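Local structure of probable transcriptional regulator, LysR family protein (Rhodococcus sp., 2QL3) at residues I7-Y12 and T18-M23; L55-V60 and A200-V205. The protein probably regulates transcription as a DNA-binding LysR-family factor, of which this chain is the C-terminal substrate-binding domain. One frame throughout, in Å; residues are numbered along the deposited sequence.

Contact 1 of 2, residues I7-Y12 and T18-M23; sequences IAVGCY and TILPSM
Leu20 forks over strand 5-11 and lays one methyl on each of two residues on the face of the strand turned to the helix. CD2 meets Cys11, lying 3.7 Å from its SG, and the Cys11 CB is almost as near, so the thiol is met here as a small apolar group. CD1 reaches back along the strand to CG1 of Val9, 4.1 Å away, and the two side chains pass alongside one another, heading opposite ways. Val9 offers that methyl because CG1 stands anti to its backbone N (chi1 -176°). A branched leucine suits this place, since its two methyls serve two neighbours at once; the slim cysteine is consistent with the close approach of the helix start, the CA atoms of Cys11 and Leu20 being 8.1 Å apart. This is the first strand-helix step of the beta-alpha-beta unit made by strand 5-11, helix 20-30 and strand 34-40, in an alpha/beta fold of the periplasmic-binding-protein type. Strand 34-40 supplies further packing: Phe38 touches both Leu20 and Cys11, and Val36 packs on Val9. One turn along the helix, the selenomethionine Met23 touches Ile59 and Phe201. Before the helix, Thr18 OG1 hydrogen-bonds to Ala14 O and to Gln156 NE2, which fixes the incoming loop. The outer side of this turn meets the second subunit, where Pro21 packs on Glu165 of that chain and Ser22 on its Arg147.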
ATOM      1  N   ILE A   7     -22.388  -5.796  -9.041  1.00 28.87           N
ATOM      2  CA  ILE A   7     -21.958  -6.664  -7.917  1.00 26.24           C
ATOM      3  C   ILE A   7     -21.002  -5.854  -7.074  1.00 23.30           C
ATOM      4  O   ILE A   7     -20.158  -5.163  -7.617  1.00 22.93           O
ATOM      5  CB  ILE A   7     -21.307  -8.048  -8.350  1.00 26.21           C
ATOM      6  CG1 ILE A   7     -20.849  -8.830  -7.131  1.00 25.37           C
ATOM      7  CG2 ILE A   7     -20.115  -7.877  -9.358  1.00 27.63           C
ATOM      8  CD1 ILE A   7     -20.024 -10.093  -7.435  1.00 28.44           C
ATOM      9  N   ALA A   8     -21.160  -5.911  -5.769  1.00 22.27           N
ATOM     10  CA  ALA A   8     -20.191  -5.295  -4.824  1.00 24.07           C
ATOM     11  C   ALA A   8     -19.206  -6.334  -4.266  1.00 23.67           C
ATOM     12  O   ALA A   8     -19.592  -7.306  -3.618  1.00 22.86           O
ATOM     13  CB  ALA A   8     -20.875  -4.499  -3.699  1.00 24.76           C
ATOM     14  N   VAL A   9     -17.947  -6.121  -4.613  1.00 23.70           N
ATOM     15  CA  VAL A   9     -16.824  -6.987  -4.216  1.00 23.05           C
ATOM     16  C   VAL A   9     -15.890  -6.272  -3.230  1.00 23.13           C
ATOM     17  O   VAL A   9     -15.326  -5.186  -3.505  1.00 22.77           O
ATOM     18  CB  VAL A   9     -15.988  -7.449  -5.431  1.00 22.50           C
ATOM     19  CG1 VAL A   9     -14.864  -8.440  -4.965  1.00 21.45           C
ATOM     20  CG2 VAL A   9     -16.871  -8.085  -6.531  1.00 23.89           C
ATOM     21  N   GLY A  10     -15.743  -6.847  -2.057  1.00 22.91           N
ATOM     22  CA  GLY A  10     -14.822  -6.234  -1.104  1.00 23.45           C
ATOM     23  C   GLY A  10     -13.572  -7.064  -0.997  1.00 24.49           C
ATOM     24  O   GLY A  10     -13.556  -8.259  -1.418  1.00 24.95           O
ATOM     25  N   CYS A  11     -12.521  -6.472  -0.434  1.00 25.08           N
ATOM     26  CA  CYS A  11     -11.323  -7.241  -0.080  1.00 25.96           C
ATOM     27  C   CYS A  11     -10.463  -6.524   0.947  1.00 26.18           C
ATOM     28  O   CYS A  11     -10.668  -5.324   1.168  1.00 27.23           O
ATOM     29  CB  CYS A  11     -10.518  -7.597  -1.327  1.00 26.30           C
ATOM     30  SG  CYS A  11      -9.559  -6.285  -1.993  1.00 27.16           S
ATOM     31  N   TYR A  12      -9.517  -7.249   1.568  1.00 26.36           N
ATOM     32  CA  TYR A  12      -8.527  -6.627   2.467  1.00 26.69           C
ATOM     33  C   TYR A  12      -7.471  -5.925   1.594  1.00 27.91           C
ATOM     34  O   TYR A  12      -7.139  -6.416   0.531  1.00 25.25           O
ATOM     35  CB  TYR A  12      -7.806  -7.660   3.353  1.00 25.54           C
ATOM     36  CG  TYR A  12      -8.686  -8.417   4.319  1.00 24.43           C
ATOM     37  CD1 TYR A  12      -9.899  -7.869   4.786  1.00 26.50           C
ATOM     38  CD2 TYR A  12      -8.290  -9.671   4.794  1.00 23.97           C
ATOM     39  CE1 TYR A  12     -10.727  -8.595   5.670  1.00 25.04           C
ATOM     40  CE2 TYR A  12      -9.087 -10.394   5.656  1.00 24.90           C
ATOM     41  CZ  TYR A  12     -10.284  -9.840   6.107  1.00 23.23           C
ATOM     42  OH  TYR A  12     -11.077 -10.574   6.934  1.00 22.71           O
ATOM     43  N   THR A  18      -2.685  -7.798  -5.581  1.00 28.42           N
ATOM     44  CA  THR A  18      -2.056  -9.086  -5.834  1.00 28.96           C
ATOM     45  C   THR A  18      -3.053 -10.029  -6.490  1.00 30.86           C
ATOM     46  O   THR A  18      -2.728 -10.667  -7.508  1.00 32.97           O
ATOM     47  CB  THR A  18      -1.505  -9.714  -4.550  1.00 27.35           C
ATOM     48  OG1 THR A  18      -2.540  -9.732  -3.574  1.00 26.28           O
ATOM     49  CG2 THR A  18      -0.413  -8.852  -3.971  1.00 28.40           C
ATOM     50  N   ILE A  19      -4.256 -10.117  -5.916  1.00 30.12           N
ATOM     51  CA  ILE A  19      -5.254 -11.059  -6.394  1.00 31.27           C
ATOM     52  C   ILE A  19      -6.401 -10.444  -7.248  1.00 29.61           C
ATOM     53  O   ILE A  19      -6.806 -10.990  -8.290  1.00 28.87           O
ATOM     54  CB  ILE A  19      -5.738 -11.903  -5.169  1.00 31.77           C
ATOM     55  CG1 ILE A  19      -4.738 -13.070  -5.038  1.00 36.48           C
ATOM     56  CG2 ILE A  19      -7.082 -12.450  -5.390  1.00 34.36           C
ATOM     57  CD1 ILE A  19      -4.611 -13.684  -3.657  1.00 40.35           C
ATOM     58  N   LEU A  20      -6.849  -9.281  -6.820  1.00 26.38           N
ATOM     59  CA  LEU A  20      -7.990  -8.612  -7.360  1.00 27.17           C
ATOM     60  C   LEU A  20      -7.867  -8.092  -8.797  1.00 26.64           C
ATOM     61  O   LEU A  20      -8.820  -8.203  -9.527  1.00 27.24           O
ATOM     62  CB  LEU A  20      -8.436  -7.505  -6.453  1.00 26.66           C
ATOM     63  CG  LEU A  20      -9.500  -7.845  -5.405  1.00 28.47           C
ATOM     64  CD1 LEU A  20     -10.882  -8.127  -6.027  1.00 26.56           C
ATOM     65  CD2 LEU A  20      -9.014  -8.961  -4.527  1.00 25.71           C
ATOM     66  N   PRO A  21      -6.707  -7.543  -9.191  1.00 25.97           N
ATOM     67  CA  PRO A  21      -6.656  -6.950 -10.548  1.00 25.78           C
ATOM     68  C   PRO A  21      -7.040  -7.905 -11.666  1.00 26.64           C
ATOM     69  O   PRO A  21      -7.928  -7.560 -12.444  1.00 25.72           O
ATOM     70  CB  PRO A  21      -5.221  -6.487 -10.675  1.00 26.74           C
ATOM     71  CG  PRO A  21      -4.799  -6.173  -9.174  1.00 26.80           C
ATOM     72  CD  PRO A  21      -5.446  -7.345  -8.447  1.00 25.85           C
ATOM     73  N   SER A  22      -6.429  -9.107 -11.734  1.00 27.40           N
ATOM     74  CA  SER A  22      -6.764 -10.032 -12.818  1.00 29.95           C
ATOM     75  C   SER A  22      -8.168 -10.610 -12.710  1.00 29.42           C
ATOM     76  O   SER A  22      -8.788 -10.886 -13.713  1.00 29.07           O
ATOM     77  CB  SER A  22      -5.726 -11.168 -13.003  1.00 29.63           C
ATOM     78  OG  SER A  22      -5.535 -11.855 -11.784  1.00 33.42           O
HETATM   79  N   MSE A  23      -8.632 -10.839 -11.476  1.00 30.79           N
HETATM   80  CA  MSE A  23      -9.990 -11.291 -11.226  1.00 33.00           C
HETATM   81  C   MSE A  23     -10.999 -10.320 -11.800  1.00 29.74           C
HETATM   82  O   MSE A  23     -11.868 -10.715 -12.513  1.00 28.64           O
HETATM   83  CB  MSE A  23     -10.257 -11.364  -9.707  1.00 30.69           C
HETATM   84  CG  MSE A  23     -10.342 -12.716  -9.155  1.00 35.99           C
HETATM   85 SE   MSE A  23     -10.915 -12.609  -7.242  0.85 45.34          SE
HETATM   86  CE  MSE A  23     -12.004 -11.153  -7.382  1.00 35.76           C
TER

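Contact 2 of 2, residues L55-V60 and A200-V205; sequences LDVAIV and AFIRFV
Helix 196-205, the last helix of the domain, lies against the central sheet and packs Phe201 and Ile202 onto Val57 and Ile59 of strand 57-61, helix-on-sheet packing in the alpha/beta fold of the LysR substrate-binding domain. The axes of the short segments, strand 57-60 and helix 200-205, pass 10.6 Å apart and run in similar directions, at 30° to each other. Val57 meets two neighbouring helix residues, one with each methyl. Its CG2 approaches the Phe201 ring obliquely, 3.8 Å from CD2, and its CG1 lies 3.9 Å from the Ile202 CD1. Beta-branched valine suits a strand and presents both methyls close to the backbone, where two different helix side chains can reach them. Replacing Val57 with alanine removes both methyls and would probably open a gap under the helix, taking from Ile202 CD1 its neighbour on strand 57-61 and from the Phe201 ring one of its supports. That ring is carried toward the strand by a first torsion anti to the backbone N (chi1 -176°). Ile59 CD1 meets it at the edge, near the ring plane, 4.3 Å from CE2, whereas Val205, one turn on in the helix, sets its CG1 3.8 Å above one face, toward the rim. Phe27 adds an edge-to-face ring contact, so aromatic and aliphatic groups together fix the ring. Strand 57-61 runs between strand 5-11, its parallel neighbour, and the antiparallel strand 182-189, whose Trp188 touches Ile202; on the flank of the helix, Phe204 packs on Ala26 and Glu30 of helix 20-30.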
ATOM      1  N   LEU A  55     -21.810  -5.308   0.612  1.00 29.38           N
ATOM      2  CA  LEU A  55     -20.977  -6.123  -0.251  1.00 28.30           C
ATOM      3  C   LEU A  55     -21.736  -7.396  -0.568  1.00 28.04           C
ATOM      4  O   LEU A  55     -22.479  -7.876   0.276  1.00 28.33           O
ATOM      5  CB  LEU A  55     -19.650  -6.487   0.424  1.00 27.70           C
ATOM      6  CG  LEU A  55     -18.704  -5.369   0.830  1.00 29.31           C
ATOM      7  CD1 LEU A  55     -17.573  -6.009   1.648  1.00 28.26           C
ATOM      8  CD2 LEU A  55     -18.186  -4.659  -0.408  1.00 26.84           C
ATOM      9  N   ASP A  56     -21.553  -7.912  -1.782  1.00 26.42           N
ATOM     10  CA  ASP A  56     -22.129  -9.207  -2.176  1.00 27.61           C
ATOM     11  C   ASP A  56     -21.173 -10.320  -1.737  1.00 26.81           C
ATOM     12  O   ASP A  56     -21.590 -11.334  -1.182  1.00 26.51           O
ATOM     13  CB  ASP A  56     -22.337  -9.334  -3.698  1.00 26.59           C
ATOM     14  CG  ASP A  56     -23.478  -8.419  -4.263  1.00 33.79           C
ATOM     15  OD1 ASP A  56     -24.625  -8.900  -4.294  1.00 40.40           O
ATOM     16  OD2 ASP A  56     -23.255  -7.239  -4.666  1.00 29.89           O
ATOM     17  N   VAL A  57     -19.884 -10.106  -2.021  1.00 26.29           N
ATOM     18  CA  VAL A  57     -18.827 -11.082  -1.783  1.00 26.50           C
ATOM     19  C   VAL A  57     -17.589 -10.341  -1.275  1.00 26.55           C
ATOM     20  O   VAL A  57     -17.494  -9.114  -1.373  1.00 25.06           O
ATOM     21  CB  VAL A  57     -18.466 -11.930  -3.056  1.00 27.34           C
ATOM     22  CG1 VAL A  57     -19.678 -12.729  -3.560  1.00 28.42           C
ATOM     23  CG2 VAL A  57     -17.934 -11.060  -4.178  1.00 24.80           C
ATOM     24  N   ALA A  58     -16.694 -11.104  -0.660  1.00 26.92           N
ATOM     25  CA  ALA A  58     -15.417 -10.599  -0.142  1.00 27.95           C
ATOM     26  C   ALA A  58     -14.310 -11.583  -0.566  1.00 28.37           C
ATOM     27  O   ALA A  58     -14.520 -12.837  -0.585  1.00 28.25           O
ATOM     28  CB  ALA A  58     -15.503 -10.508   1.396  1.00 27.09           C
ATOM     29  N   ILE A  59     -13.157 -11.035  -0.927  1.00 27.09           N
ATOM     30  CA  ILE A  59     -11.964 -11.807  -1.139  1.00 27.20           C
ATOM     31  C   ILE A  59     -11.099 -11.573   0.086  1.00 26.87           C
ATOM     32  O   ILE A  59     -10.680 -10.449   0.355  1.00 28.22           O
ATOM     33  CB  ILE A  59     -11.183 -11.358  -2.375  1.00 27.76           C
ATOM     34  CG1 ILE A  59     -12.096 -11.371  -3.634  1.00 28.35           C
ATOM     35  CG2 ILE A  59      -9.918 -12.198  -2.555  1.00 25.66           C
ATOM     36  CD1 ILE A  59     -12.720 -12.687  -3.954  1.00 23.07           C
ATOM     37  N   VAL A  60     -10.859 -12.635   0.862  1.00 26.26           N
ATOM     38  CA  VAL A  60     -10.205 -12.480   2.167  1.00 25.27           C
ATOM     39  C   VAL A  60      -9.258 -13.621   2.490  1.00 26.47           C
ATOM     40  O   VAL A  60      -9.353 -14.698   1.911  1.00 26.63           O
ATOM     41  CB  VAL A  60     -11.239 -12.363   3.355  1.00 25.33           C
ATOM     42  CG1 VAL A  60     -11.950 -11.067   3.294  1.00 23.66           C
ATOM     43  CG2 VAL A  60     -12.244 -13.513   3.358  1.00 21.27           C
ATOM     44  N   ALA A 200     -22.556 -15.842 -10.505  1.00 26.08           N
ATOM     45  CA  ALA A 200     -21.674 -15.922 -11.682  1.00 26.79           C
ATOM     46  C   ALA A 200     -20.242 -15.596 -11.308  1.00 25.64           C
ATOM     47  O   ALA A 200     -19.306 -16.262 -11.798  1.00 23.12           O
ATOM     48  CB  ALA A 200     -22.159 -15.038 -12.865  1.00 27.01           C
ATOM     49  N   PHE A 201     -20.083 -14.609 -10.402  1.00 25.05           N
ATOM     50  CA  PHE A 201     -18.747 -14.206  -9.927  1.00 25.32           C
ATOM     51  C   PHE A 201     -18.003 -15.339  -9.163  1.00 24.63           C
ATOM     52  O   PHE A 201     -16.845 -15.664  -9.477  1.00 24.05           O
ATOM     53  CB  PHE A 201     -18.801 -12.931  -9.079  1.00 23.94           C
ATOM     54  CG  PHE A 201     -17.475 -12.448  -8.654  1.00 24.92           C
ATOM     55  CD1 PHE A 201     -16.777 -11.562  -9.450  1.00 25.44           C
ATOM     56  CD2 PHE A 201     -16.910 -12.833  -7.427  1.00 22.70           C
ATOM     57  CE1 PHE A 201     -15.545 -11.059  -9.075  1.00 23.41           C
ATOM     58  CE2 PHE A 201     -15.650 -12.337  -7.053  1.00 23.91           C
ATOM     59  CZ  PHE A 201     -14.960 -11.447  -7.920  1.00 20.26           C
ATOM     60  N   ILE A 202     -18.699 -15.928  -8.197  1.00 23.65           N
ATOM     61  CA  ILE A 202     -18.190 -16.997  -7.426  1.00 24.15           C
ATOM     62  C   ILE A 202     -17.800 -18.194  -8.319  1.00 25.37           C
ATOM     63  O   ILE A 202     -16.714 -18.740  -8.153  1.00 25.43           O
ATOM     64  CB  ILE A 202     -19.209 -17.434  -6.323  1.00 25.06           C
ATOM     65  CG1 ILE A 202     -19.431 -16.278  -5.325  1.00 24.33           C
ATOM     66  CG2 ILE A 202     -18.760 -18.787  -5.665  1.00 21.89           C
ATOM     67  CD1 ILE A 202     -20.766 -16.325  -4.482  1.00 21.22           C
ATOM     68  N   ARG A 203     -18.652 -18.570  -9.265  1.00 25.48           N
ATOM     69  CA  ARG A 203     -18.384 -19.714 -10.147  1.00 27.35           C
ATOM     70  C   ARG A 203     -17.190 -19.375 -11.058  1.00 27.20           C
ATOM     71  O   ARG A 203     -16.361 -20.235 -11.343  1.00 26.33           O
ATOM     72  CB  ARG A 203     -19.640 -20.148 -10.981  1.00 26.53           C
ATOM     73  CG  ARG A 203     -20.841 -20.658 -10.171  1.00 28.87           C
ATOM     74  CD  ARG A 203     -21.986 -21.054 -11.117  1.00 32.82           C
ATOM     75  NE  ARG A 203     -23.260 -21.472 -10.496  1.00 43.87           N
ATOM     76  CZ  ARG A 203     -24.444 -21.467 -11.137  1.00 47.31           C
ATOM     77  NH1 ARG A 203     -24.519 -21.036 -12.396  1.00 48.08           N
ATOM     78  NH2 ARG A 203     -25.564 -21.887 -10.545  1.00 47.50           N
ATOM     79  N   PHE A 204     -17.113 -18.118 -11.497  1.00 26.81           N
ATOM     80  CA  PHE A 204     -16.100 -17.688 -12.438  1.00 27.30           C
ATOM     81  C   PHE A 204     -14.709 -17.670 -11.780  1.00 28.54           C
ATOM     82  O   PHE A 204     -13.732 -18.156 -12.380  1.00 29.16           O
ATOM     83  CB  PHE A 204     -16.471 -16.353 -13.100  1.00 27.85           C
ATOM     84  CG  PHE A 204     -15.404 -15.839 -14.091  1.00 30.09           C
ATOM     85  CD1 PHE A 204     -15.424 -16.240 -15.418  1.00 29.22           C
ATOM     86  CD2 PHE A 204     -14.404 -14.994 -13.666  1.00 30.17           C
ATOM     87  CE1 PHE A 204     -14.432 -15.784 -16.349  1.00 32.00           C
ATOM     88  CE2 PHE A 204     -13.412 -14.536 -14.559  1.00 33.29           C
ATOM     89  CZ  PHE A 204     -13.429 -14.947 -15.916  1.00 31.50           C
ATOM     90  N   VAL A 205     -14.608 -17.197 -10.529  1.00 27.52           N
ATOM     91  CA  VAL A 205     -13.290 -17.129  -9.881  1.00 28.37           C
ATOM     92  C   VAL A 205     -12.850 -18.443  -9.238  1.00 28.91           C
ATOM     93  O   VAL A 205     -11.682 -18.592  -8.864  1.00 29.68           O
ATOM     94  CB  VAL A 205     -13.170 -15.955  -8.855  1.00 27.84           C
ATOM     95  CG1 VAL A 205     -13.571 -14.604  -9.531  1.00 27.35           C
ATOM     96  CG2 VAL A 205     -14.002 -16.250  -7.574  1.00 24.24           C
TER

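How the contacts relate
Contacts 1 and 2 stand side by side, their centres about 8 Å apart, because strands 5-11 and 57-61 are parallel neighbours in one sheet. The backbone joins them through a probable hydrogen bond from Ile59 N to Gly10 O, 2.8 Å long. At the other end, the Asp56 carboxylate probably accepts one from the main chain of Ala8, with Ala8 N 2.7 Å from OD2. Helices 20-30 and 196-205 also meet in one apolar layer, in which Val9 touches Val57 and Phe201. A phosphate ion, probably from the crystallisation liquor, lies about 4 Å from the Ile202 side chain.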